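Local coordinates for protein TetR/AcrR family transcriptional regulator (Bradyrhizobium diazoefficiens, PDB 6G8G) that probably represses transcription as a TetR-family DNA-binding regulator and responds to flavonoids, binding genistein in its ligand-binding domain, at residues Arg102-Leu105 against His106-His110; Gly138-Ala141 against Thr142-Leu146; Ala167-Gln170 against Phe171-Val175. All coordinates share one frame; numbering follows the deposited sequence.

In the fold
All three contacts are local, each lying between neighbouring turns of one helix, so none closes a long loop; they follow one another along the chain without nesting or crossing. Interaction 1 comes first, at the C-terminal end of helix 93-109. Interaction 2 forms the first turns of helix 139-155, and interaction 3 lies within the next helix, 164-176. In space the three helices pack together: Tyr104 touches both Thr142 and Leu172, Leu105 meets Val175, and Ile143 and Leu146 lie against Asn169 and Phe171. Interaction 1 also carries one wall residue of the genistein pocket, whereas interactions 2 and 3 both reach the second subunit of the dimer.

Interaction 1: residues Arg102-Leu105 against His106-His110; sequences RQYL and HTFIH
Tyr104 CG, anti to the backbone N (chi1 -180°), and Phe108 CG, anti to its carbonyl carbon (chi1 -79°), bring the two rings together one helical turn apart. The rings form a T-shaped pair, centroids 5.4 Å apart and planes at 85°. Phe108 supplies the edge; its CE2 sits over one face of the tyrosine, offset toward the rim, 3.6 Å from Tyr104 CZ. The Tyr104 hydroxyl is hydrogen-bonded to Arg176, and Leu172 also touches its side chain. With an alanine in place of Tyr104, the Phe108 edge would probably lose its aromatic face, the hold on one side of that ring would slacken, and Arg176 would be deprived of its hydroxyl partner.

In the all-helical ligand-binding domain of this TetR-family regulator, Phe108 belongs to the genistein pocket, and the position of Tyr104 against its edge is consistent with a second-shell role. Nearby, Leu105 CB packs 4.1 Å from Ile109 CD1, and both side chains face helix 192-210. The Ile109 N to Leu105 O hydrogen bond, 3.0 Å, is nearly straight. His106 N bonds to Arg102 O over 3.2 Å. At the end of the helix, His110 N donates to His106 O, and His110 ND1 approaches the same oxygen in a weak bond of 3.3 Å.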
ATOM      1  N   ARG A 102       0.642   7.397  16.237  1.00 53.66           N
ATOM      2  CA  ARG A 102       0.774   6.117  16.920  1.00 54.30           C
ATOM      3  C   ARG A 102      -0.478   5.288  16.748  1.00 53.95           C
ATOM      4  O   ARG A 102      -0.394   4.119  16.484  1.00 49.98           O
ATOM      5  CB  ARG A 102       1.100   6.318  18.396  1.00 56.73           C
ATOM      6  CG  ARG A 102       1.600   5.059  19.095  1.00 58.70           C
ATOM      7  CD  ARG A 102       1.970   5.298  20.567  1.00 63.19           C
ATOM      8  NE  ARG A 102       3.090   6.246  20.783  1.00 62.08           N
ATOM      9  CZ  ARG A 102       2.970   7.538  21.106  1.00 62.46           C
ATOM     10  NH1 ARG A 102       1.782   8.118  21.267  1.00 64.22           N
ATOM     11  NH2 ARG A 102       4.056   8.274  21.270  1.00 62.64           N
ATOM     12  N   GLN A 103      -1.653   5.890  16.863  1.00 65.13           N
ATOM     13  CA  GLN A 103      -2.888   5.093  16.774  1.00 65.56           C
ATOM     14  C   GLN A 103      -3.099   4.646  15.349  1.00 61.61           C
ATOM     15  O   GLN A 103      -3.550   3.543  15.110  1.00 68.61           O
ATOM     16  CB  GLN A 103      -4.109   5.855  17.301  1.00 73.05           C
ATOM     17  CG  GLN A 103      -4.078   6.228  18.802  1.00 82.35           C
ATOM     18  CD  GLN A 103      -3.465   5.170  19.703  1.00 88.50           C
ATOM     19  OE1 GLN A 103      -2.494   5.446  20.437  1.00102.30           O
ATOM     20  NE2 GLN A 103      -3.998   3.953  19.646  1.00 88.47           N
ATOM     21  N   TYR A 104      -2.718   5.492  14.399  1.00 58.39           N
ATOM     22  CA  TYR A 104      -2.823   5.175  12.963  1.00 52.31           C
ATOM     23  C   TYR A 104      -2.008   3.953  12.581  1.00 51.41           C
ATOM     24  O   TYR A 104      -2.498   3.056  11.914  1.00 57.63           O
ATOM     25  CB  TYR A 104      -2.318   6.361  12.173  1.00 51.94           C
ATOM     26  CG  TYR A 104      -2.360   6.219  10.704  1.00 48.54           C
ATOM     27  CD1 TYR A 104      -3.547   5.950  10.056  1.00 52.97           C
ATOM     28  CD2 TYR A 104      -1.237   6.387   9.958  1.00 49.21           C
ATOM     29  CE1 TYR A 104      -3.604   5.842   8.681  1.00 52.02           C
ATOM     30  CE2 TYR A 104      -1.263   6.271   8.574  1.00 54.23           C
ATOM     31  CZ  TYR A 104      -2.451   6.016   7.937  1.00 55.53           C
ATOM     32  OH  TYR A 104      -2.467   5.854   6.574  1.00 51.95           O
ATOM     33  N   LEU A 105      -0.776   3.883  13.046  1.00 49.62           N
ATOM     34  CA  LEU A 105       0.033   2.736  12.740  1.00 52.06           C
ATOM     35  C   LEU A 105      -0.444   1.486  13.428  1.00 54.70           C
ATOM     36  O   LEU A 105      -0.216   0.403  12.910  1.00 57.23           O
ATOM     37  CB  LEU A 105       1.495   2.977  13.105  1.00 53.56           C
ATOM     38  CG  LEU A 105       2.145   4.080  12.291  1.00 52.79           C
ATOM     39  CD1 LEU A 105       3.605   4.176  12.660  1.00 52.95           C
ATOM     40  CD2 LEU A 105       2.020   3.870  10.792  1.00 54.12           C
ATOM     41  N   HIS A 106      -1.059   1.603  14.599  1.00 56.54           N
ATOM     42  CA  HIS A 106      -1.572   0.426  15.276  1.00 65.39           C
ATOM     43  C   HIS A 106      -2.437  -0.403  14.317  1.00 61.35           C
ATOM     44  O   HIS A 106      -2.347  -1.643  14.243  1.00 53.32           O
ATOM     45  CB  HIS A 106      -2.423   0.917  16.475  1.00 76.54           C
ATOM     46  CG  HIS A 106      -3.134  -0.161  17.232  1.00 89.61           C
ATOM     47  ND1 HIS A 106      -2.511  -0.995  18.138  1.00 96.75           N
ATOM     48  CD2 HIS A 106      -4.443  -0.521  17.221  1.00 94.97           C
ATOM     49  CE1 HIS A 106      -3.407  -1.838  18.636  1.00101.75           C
ATOM     50  NE2 HIS A 106      -4.584  -1.570  18.095  1.00 98.72           N
ATOM     51  N   THR A 107      -3.281   0.292  13.578  1.00 60.16           N
ATOM     52  CA  THR A 107      -4.136  -0.377  12.619  1.00 59.22           C
ATOM     53  C   THR A 107      -3.381  -1.243  11.659  1.00 55.15           C
ATOM     54  O   THR A 107      -3.812  -2.314  11.293  1.00 61.59           O
ATOM     55  CB  THR A 107      -4.813   0.681  11.731  1.00 60.99           C
ATOM     56  OG1 THR A 107      -5.815   1.331  12.500  1.00 59.15           O
ATOM     57  CG2 THR A 107      -5.422   0.076  10.458  1.00 67.45           C
ATOM     58  N   PHE A 108      -2.307  -0.720  11.142  1.00 56.26           N
ATOM     59  CA  PHE A 108      -1.547  -1.480  10.157  1.00 58.66           C
ATOM     60  C   PHE A 108      -0.846  -2.649  10.764  1.00 53.60           C
ATOM     61  O   PHE A 108      -0.862  -3.736  10.213  1.00 56.20           O
ATOM     62  CB  PHE A 108      -0.494  -0.604   9.513  1.00 59.21           C
ATOM     63  CG  PHE A 108      -1.038   0.276   8.493  1.00 56.42           C
ATOM     64  CD1 PHE A 108      -1.305  -0.220   7.264  1.00 60.29           C
ATOM     65  CD2 PHE A 108      -1.294   1.602   8.757  1.00 61.21           C
ATOM     66  CE1 PHE A 108      -1.810   0.606   6.266  1.00 66.05           C
ATOM     67  CE2 PHE A 108      -1.821   2.441   7.786  1.00 64.78           C
ATOM     68  CZ  PHE A 108      -2.072   1.939   6.522  1.00 60.67           C
ATOM     69  N   ILE A 109      -0.224  -2.407  11.898  1.00 54.28           N
ATOM     70  CA  ILE A 109       0.590  -3.418  12.560  1.00 59.00           C
ATOM     71  C   ILE A 109      -0.262  -4.618  12.977  1.00 61.43           C
ATOM     72  O   ILE A 109       0.143  -5.737  12.789  1.00 65.10           O
ATOM     73  CB  ILE A 109       1.273  -2.818  13.778  1.00 60.03           C
ATOM     74  CG1 ILE A 109       2.340  -1.842  13.296  1.00 60.10           C
ATOM     75  CG2 ILE A 109       1.862  -3.892  14.664  1.00 60.42           C
ATOM     76  CD1 ILE A 109       2.645  -0.764  14.304  1.00 61.92           C
ATOM     77  N   HIS A 110      -1.475  -4.377  13.457  1.00 61.74           N
ATOM     78  CA  HIS A 110      -2.359  -5.465  13.866  1.00 61.33           C
ATOM     79  C   HIS A 110      -3.301  -5.860  12.756  1.00 55.33           C
ATOM     80  O   HIS A 110      -4.331  -6.467  12.982  1.00 59.18           O
ATOM     81  CB  HIS A 110      -3.102  -5.075  15.170  1.00 68.15           C
ATOM     82  CG  HIS A 110      -2.183  -4.985  16.331  1.00 72.38           C
ATOM     83  ND1 HIS A 110      -1.511  -3.825  16.639  1.00 81.60           N
ATOM     84  CD2 HIS A 110      -1.711  -5.933  17.170  1.00 78.20           C
ATOM     85  CE1 HIS A 110      -0.685  -4.046  17.643  1.00 86.38           C
ATOM     86  NE2 HIS A 110      -0.784  -5.319  17.981  1.00 90.51           N
TER

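Interaction 2: residues Gly138-Ala141 against Thr142-Leu146; sequences GPEA and TIRRL
Gly138 O receives Thr142 N at 2.9 Å, the first of four successive i to i+4 backbone bonds that start helix 139-155. Pro139 O to Ile143 N, Glu140 O to Arg144 N and Ala141 O to Arg145 N follow, the last two each 3.0 Å long, and all four are close to straight. Gly138 occupies the N-cap position and is also where the preceding helix 128-137 has come to its end, so one residue separates two helices. Pro139 fits the first helical turn, where its lack of an N-H costs no backbone bond.

In this TetR-type C-terminal domain the inner side of the turn joins three helices. Thr142 reaches helix 93-109 through Phe100 and Tyr104 while its OG1 is hydrogen-bonded to Gln81 of helix 65-82, and Ile143 packs on Leu172 of helix 164-176. Across the dimer interface, Pro139 touches Leu181 of the second subunit and Ile143 touches Glu178 of that subunit.

On the outer side, Arg144 folds back over this turn. Its chain bends beyond CG, and the guanidinium lies over Ala141: CA of that alanine is over the centre of one face, 3.5 Å above the plane, and Ala141 CB is 3.5 Å from Arg144 NH2. Glu140 OE2 approaches the guanidinium at its edge, in plane, but the salt bridge to Arg144 NH1 is long at 3.8 Å and the two flat groups are turned 75° apart. The stronger hold on NH1 is a hydrogen bond to the carbonyl oxygen of Glu136 in the preceding helix, which ties Arg144 across the junction.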
ATOM      1  N   GLY A 138     -13.159   4.815   5.387  1.00 57.67           N
ATOM      2  CA  GLY A 138     -11.970   4.470   6.188  1.00 58.09           C
ATOM      3  C   GLY A 138     -10.794   5.422   5.955  1.00 57.11           C
ATOM      4  O   GLY A 138     -10.707   6.486   6.540  1.00 58.51           O
ATOM      5  N   PRO A 139      -9.910   5.069   5.042  1.00 55.36           N
ATOM      6  CA  PRO A 139      -8.751   5.862   4.710  1.00 53.16           C
ATOM      7  C   PRO A 139      -9.045   7.342   4.505  1.00 56.76           C
ATOM      8  O   PRO A 139      -8.367   8.192   5.087  1.00 62.58           O
ATOM      9  CB  PRO A 139      -8.291   5.241   3.400  1.00 56.08           C
ATOM     10  CG  PRO A 139      -8.677   3.830   3.506  1.00 58.09           C
ATOM     11  CD  PRO A 139      -9.958   3.805   4.285  1.00 60.20           C
ATOM     12  N   GLU A 140     -10.025   7.674   3.667  1.00 54.94           N
ATOM     13  CA  GLU A 140     -10.278   9.088   3.415  1.00 53.67           C
ATOM     14  C   GLU A 140     -10.818   9.742   4.668  1.00 50.55           C
ATOM     15  O   GLU A 140     -10.576  10.906   4.915  1.00 46.67           O
ATOM     16  CB  GLU A 140     -11.212   9.308   2.232  1.00 57.98           C
ATOM     17  CG  GLU A 140     -11.126  10.729   1.720  1.00 64.28           C
ATOM     18  CD  GLU A 140     -11.851  10.966   0.411  1.00 73.88           C
ATOM     19  OE1 GLU A 140     -11.168  11.091  -0.655  1.00 83.21           O
ATOM     20  OE2 GLU A 140     -13.095  11.056   0.459  1.00 73.24           O
ATOM     21  N   ALA A 141     -11.553   8.994   5.465  1.00 48.35           N
ATOM     22  CA  ALA A 141     -12.085   9.553   6.708  1.00 50.39           C
ATOM     23  C   ALA A 141     -10.973   9.934   7.655  1.00 50.65           C
ATOM     24  O   ALA A 141     -11.023  10.984   8.306  1.00 54.72           O
ATOM     25  CB  ALA A 141     -13.017   8.567   7.383  1.00 49.69           C
ATOM     26  N   THR A 142      -9.974   9.077   7.738  1.00 49.28           N
ATOM     27  CA  THR A 142      -8.804   9.379   8.529  1.00 53.84           C
ATOM     28  C   THR A 142      -8.134  10.661   8.060  1.00 53.09           C
ATOM     29  O   THR A 142      -7.761  11.523   8.856  1.00 51.39           O
ATOM     30  CB  THR A 142      -7.788   8.237   8.446  1.00 54.30           C
ATOM     31  OG1 THR A 142      -8.374   7.057   8.988  1.00 57.67           O
ATOM     32  CG2 THR A 142      -6.550   8.570   9.240  1.00 58.76           C
ATOM     33  N   ILE A 143      -7.971  10.799   6.761  1.00 52.94           N
ATOM     34  CA  ILE A 143      -7.408  12.038   6.248  1.00 54.18           C
ATOM     35  C   ILE A 143      -8.229  13.266   6.689  1.00 52.69           C
ATOM     36  O   ILE A 143      -7.664  14.240   7.160  1.00 54.43           O
ATOM     37  CB  ILE A 143      -7.318  11.991   4.718  1.00 57.66           C
ATOM     38  CG1 ILE A 143      -6.241  11.005   4.274  1.00 56.63           C
ATOM     39  CG2 ILE A 143      -7.026  13.367   4.133  1.00 56.78           C
ATOM     40  CD1 ILE A 143      -6.263  10.715   2.776  1.00 56.27           C
ATOM     41  N   ARG A 144      -9.544  13.203   6.541  1.00 54.09           N
ATOM     42  CA  ARG A 144     -10.411  14.315   6.909  1.00 57.45           C
ATOM     43  C   ARG A 144     -10.309  14.701   8.367  1.00 56.37           C
ATOM     44  O   ARG A 144     -10.268  15.879   8.676  1.00 57.09           O
ATOM     45  CB  ARG A 144     -11.847  13.994   6.577  1.00 66.94           C
ATOM     46  CG  ARG A 144     -12.117  14.011   5.085  1.00 80.49           C
ATOM     47  CD  ARG A 144     -13.503  13.603   4.644  1.00 88.63           C
ATOM     48  NE  ARG A 144     -14.298  12.677   5.478  1.00 93.31           N
ATOM     49  CZ  ARG A 144     -14.703  11.438   5.161  1.00 98.99           C
ATOM     50  NH1 ARG A 144     -14.379  10.839   3.994  1.00 96.22           N
ATOM     51  NH2 ARG A 144     -15.448  10.775   6.048  1.00 98.31           N
ATOM     52  N   ARG A 145     -10.249  13.726   9.269  1.00 56.06           N
ATOM     53  CA  ARG A 145     -10.110  14.035  10.693  1.00 58.04           C
ATOM     54  C   ARG A 145      -8.852  14.778  10.967  1.00 57.37           C
ATOM     55  O   ARG A 145      -8.828  15.715  11.749  1.00 60.31           O
ATOM     56  CB  ARG A 145     -10.106  12.782  11.549  1.00 64.66           C
ATOM     57  CG  ARG A 145     -11.501  12.337  11.901  1.00 79.66           C
ATOM     58  CD  ARG A 145     -11.504  10.887  12.288  1.00 92.71           C
ATOM     59  NE  ARG A 145     -10.713  10.574  13.465  1.00101.65           N
ATOM     60  CZ  ARG A 145     -11.210  10.421  14.689  1.00104.08           C
ATOM     61  NH1 ARG A 145     -12.484  10.661  14.951  1.00 96.97           N
ATOM     62  NH2 ARG A 145     -10.389  10.065  15.662  1.00112.09           N
ATOM     63  N   LEU A 146      -7.768  14.317  10.369  1.00 58.76           N
ATOM     64  CA  LEU A 146      -6.489  14.933  10.624  1.00 59.26           C
ATOM     65  C   LEU A 146      -6.506  16.311  10.025  1.00 58.40           C
ATOM     66  O   LEU A 146      -5.978  17.246  10.592  1.00 56.51           O
ATOM     67  CB  LEU A 146      -5.375  14.091  10.031  1.00 58.47           C
ATOM     68  CG  LEU A 146      -3.986  14.671  10.241  1.00 59.69           C
ATOM     69  CD1 LEU A 146      -3.712  14.917  11.700  1.00 61.20           C
ATOM     70  CD2 LEU A 146      -2.939  13.740   9.665  1.00 64.29           C
TER

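Interaction 3: residues Ala167-Gln170 against Phe171-Val175; sequences AANQ and FLSLV
Asn169 and Ser173 make a local contact between consecutive turns of helix 164-176, buried between neighbouring helices and the second subunit. Ser173 grips Asn169 O twice: its backbone N donates over 2.9 Å and its OG over 2.8 Å. The two donors reach that carbonyl oxygen from opposite faces of its plane, with OG tilted 32° out of it. The hydroxyl can reach back because Ser173 OG lies beside its own backbone N (chi1 -58°), a common way for a buried serine in a helix to satisfy its OG within the same helix.

Backbone i to i+4 bonds continue around it, with Phe171 N on Ala167 O and Leu172 N on Ala168 O. Leu174 N bonds to Gln170 O at 2.9 Å.

Within the TetR-family helical bundle, one side of this helix faces its own subunit. Phe171 points its ring among Leu97, Leu146 and Leu203 and pairs edge-to-face with Phe206, while Ala167 touches Leu150. Another side meets the dimer partner: Ser173 touches Gly177, Gln170 touches Phe205, and Leu174 touches Leu174, each of the second subunit.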
ATOM      1  N   ALA A 167      -2.120  18.210   3.122  1.00 54.71           N
ATOM      2  CA  ALA A 167      -1.122  18.136   4.197  1.00 54.79           C
ATOM      3  C   ALA A 167      -1.347  16.930   5.065  1.00 52.83           C
ATOM      4  O   ALA A 167      -0.410  16.289   5.498  1.00 51.01           O
ATOM      5  CB  ALA A 167      -1.143  19.381   5.040  1.00 55.03           C
ATOM      6  N   ALA A 168      -2.596  16.613   5.320  1.00 53.09           N
ATOM      7  CA  ALA A 168      -2.902  15.442   6.118  1.00 53.86           C
ATOM      8  C   ALA A 168      -2.378  14.215   5.405  1.00 54.69           C
ATOM      9  O   ALA A 168      -1.752  13.345   6.001  1.00 56.91           O
ATOM     10  CB  ALA A 168      -4.400  15.334   6.342  1.00 55.04           C
ATOM     11  N   ASN A 169      -2.648  14.135   4.119  1.00 54.37           N
ATOM     12  CA  ASN A 169      -2.239  12.970   3.355  1.00 54.32           C
ATOM     13  C   ASN A 169      -0.717  12.840   3.318  1.00 52.47           C
ATOM     14  O   ASN A 169      -0.159  11.748   3.329  1.00 53.22           O
ATOM     15  CB  ASN A 169      -2.832  13.075   1.967  1.00 56.78           C
ATOM     16  CG  ASN A 169      -2.530  11.898   1.102  1.00 58.66           C
ATOM     17  OD1 ASN A 169      -2.015  12.104   0.051  1.00 65.97           O
ATOM     18  ND2 ASN A 169      -2.895  10.679   1.506  1.00 61.17           N
ATOM     19  N   GLN A 170      -0.037  13.966   3.330  1.00 54.54           N
ATOM     20  CA  GLN A 170       1.400  13.945   3.300  1.00 55.15           C
ATOM     21  C   GLN A 170       1.947  13.463   4.607  1.00 53.86           C
ATOM     22  O   GLN A 170       2.851  12.635   4.641  1.00 57.70           O
ATOM     23  CB  GLN A 170       1.919  15.323   2.963  1.00 56.41           C
ATOM     24  CG  GLN A 170       1.680  15.633   1.500  1.00 57.25           C
ATOM     25  CD  GLN A 170       1.802  17.107   1.171  1.00 61.65           C
ATOM     26  OE1 GLN A 170       1.580  17.980   2.013  1.00 66.09           O
ATOM     27  NE2 GLN A 170       2.160  17.392  -0.074  1.00 60.71           N
ATOM     28  N   PHE A 171       1.359  13.927   5.687  1.00 53.55           N
ATOM     29  CA  PHE A 171       1.762  13.454   7.016  1.00 55.96           C
ATOM     30  C   PHE A 171       1.627  11.944   7.138  1.00 50.36           C
ATOM     31  O   PHE A 171       2.526  11.267   7.600  1.00 50.72           O
ATOM     32  CB  PHE A 171       0.932  14.130   8.106  1.00 55.39           C
ATOM     33  CG  PHE A 171       1.242  13.645   9.470  1.00 55.81           C
ATOM     34  CD1 PHE A 171       2.331  14.140  10.151  1.00 58.45           C
ATOM     35  CD2 PHE A 171       0.450  12.715  10.082  1.00 54.92           C
ATOM     36  CE1 PHE A 171       2.622  13.701  11.423  1.00 57.44           C
ATOM     37  CE2 PHE A 171       0.730  12.274  11.367  1.00 53.96           C
ATOM     38  CZ  PHE A 171       1.815  12.763  12.035  1.00 54.28           C
ATOM     39  N   LEU A 172       0.502  11.428   6.684  1.00 51.50           N
ATOM     40  CA  LEU A 172       0.230  10.019   6.790  1.00 52.13           C
ATOM     41  C   LEU A 172       1.101   9.202   5.847  1.00 52.31           C
ATOM     42  O   LEU A 172       1.654   8.184   6.250  1.00 56.85           O
ATOM     43  CB  LEU A 172      -1.243   9.749   6.553  1.00 55.92           C
ATOM     44  CG  LEU A 172      -2.183  10.404   7.581  1.00 53.74           C
ATOM     45  CD1 LEU A 172      -3.618  10.423   7.083  1.00 54.75           C
ATOM     46  CD2 LEU A 172      -2.111   9.677   8.913  1.00 55.92           C
ATOM     47  N   SER A 173       1.300   9.660   4.626  1.00 50.52           N
ATOM     48  CA  SER A 173       2.269   8.994   3.754  1.00 50.26           C
ATOM     49  C   SER A 173       3.675   8.944   4.371  1.00 46.00           C
ATOM     50  O   SER A 173       4.330   7.934   4.266  1.00 41.10           O
ATOM     51  CB  SER A 173       2.335   9.673   2.414  1.00 51.73           C
ATOM     52  OG  SER A 173       1.039   9.648   1.851  1.00 55.14           O
ATOM     53  N   LEU A 174       4.105   9.999   5.049  1.00 44.01           N
ATOM     54  CA  LEU A 174       5.421   9.986   5.652  1.00 47.08           C
ATOM     55  C   LEU A 174       5.550   8.964   6.764  1.00 49.88           C
ATOM     56  O   LEU A 174       6.502   8.216   6.823  1.00 57.78           O
ATOM     57  CB  LEU A 174       5.774  11.341   6.210  1.00 46.81           C
ATOM     58  CG  LEU A 174       6.027  12.338   5.099  1.00 49.81           C
ATOM     59  CD1 LEU A 174       6.026  13.745   5.648  1.00 48.98           C
ATOM     60  CD2 LEU A 174       7.353  12.028   4.409  1.00 53.88           C
ATOM     61  N   VAL A 175       4.570   8.935   7.635  1.00 55.21           N
ATOM     62  CA  VAL A 175       4.604   8.143   8.843  1.00 53.96           C
ATOM     63  C   VAL A 175       4.418   6.686   8.490  1.00 52.46           C
ATOM     64  O   VAL A 175       5.008   5.791   9.085  1.00 47.64           O
ATOM     65  CB  VAL A 175       3.494   8.662   9.764  1.00 56.26           C
ATOM     66  CG1 VAL A 175       2.783   7.542  10.483  1.00 63.31           C
ATOM     67  CG2 VAL A 175       4.082   9.631  10.755  1.00 58.75           C
TER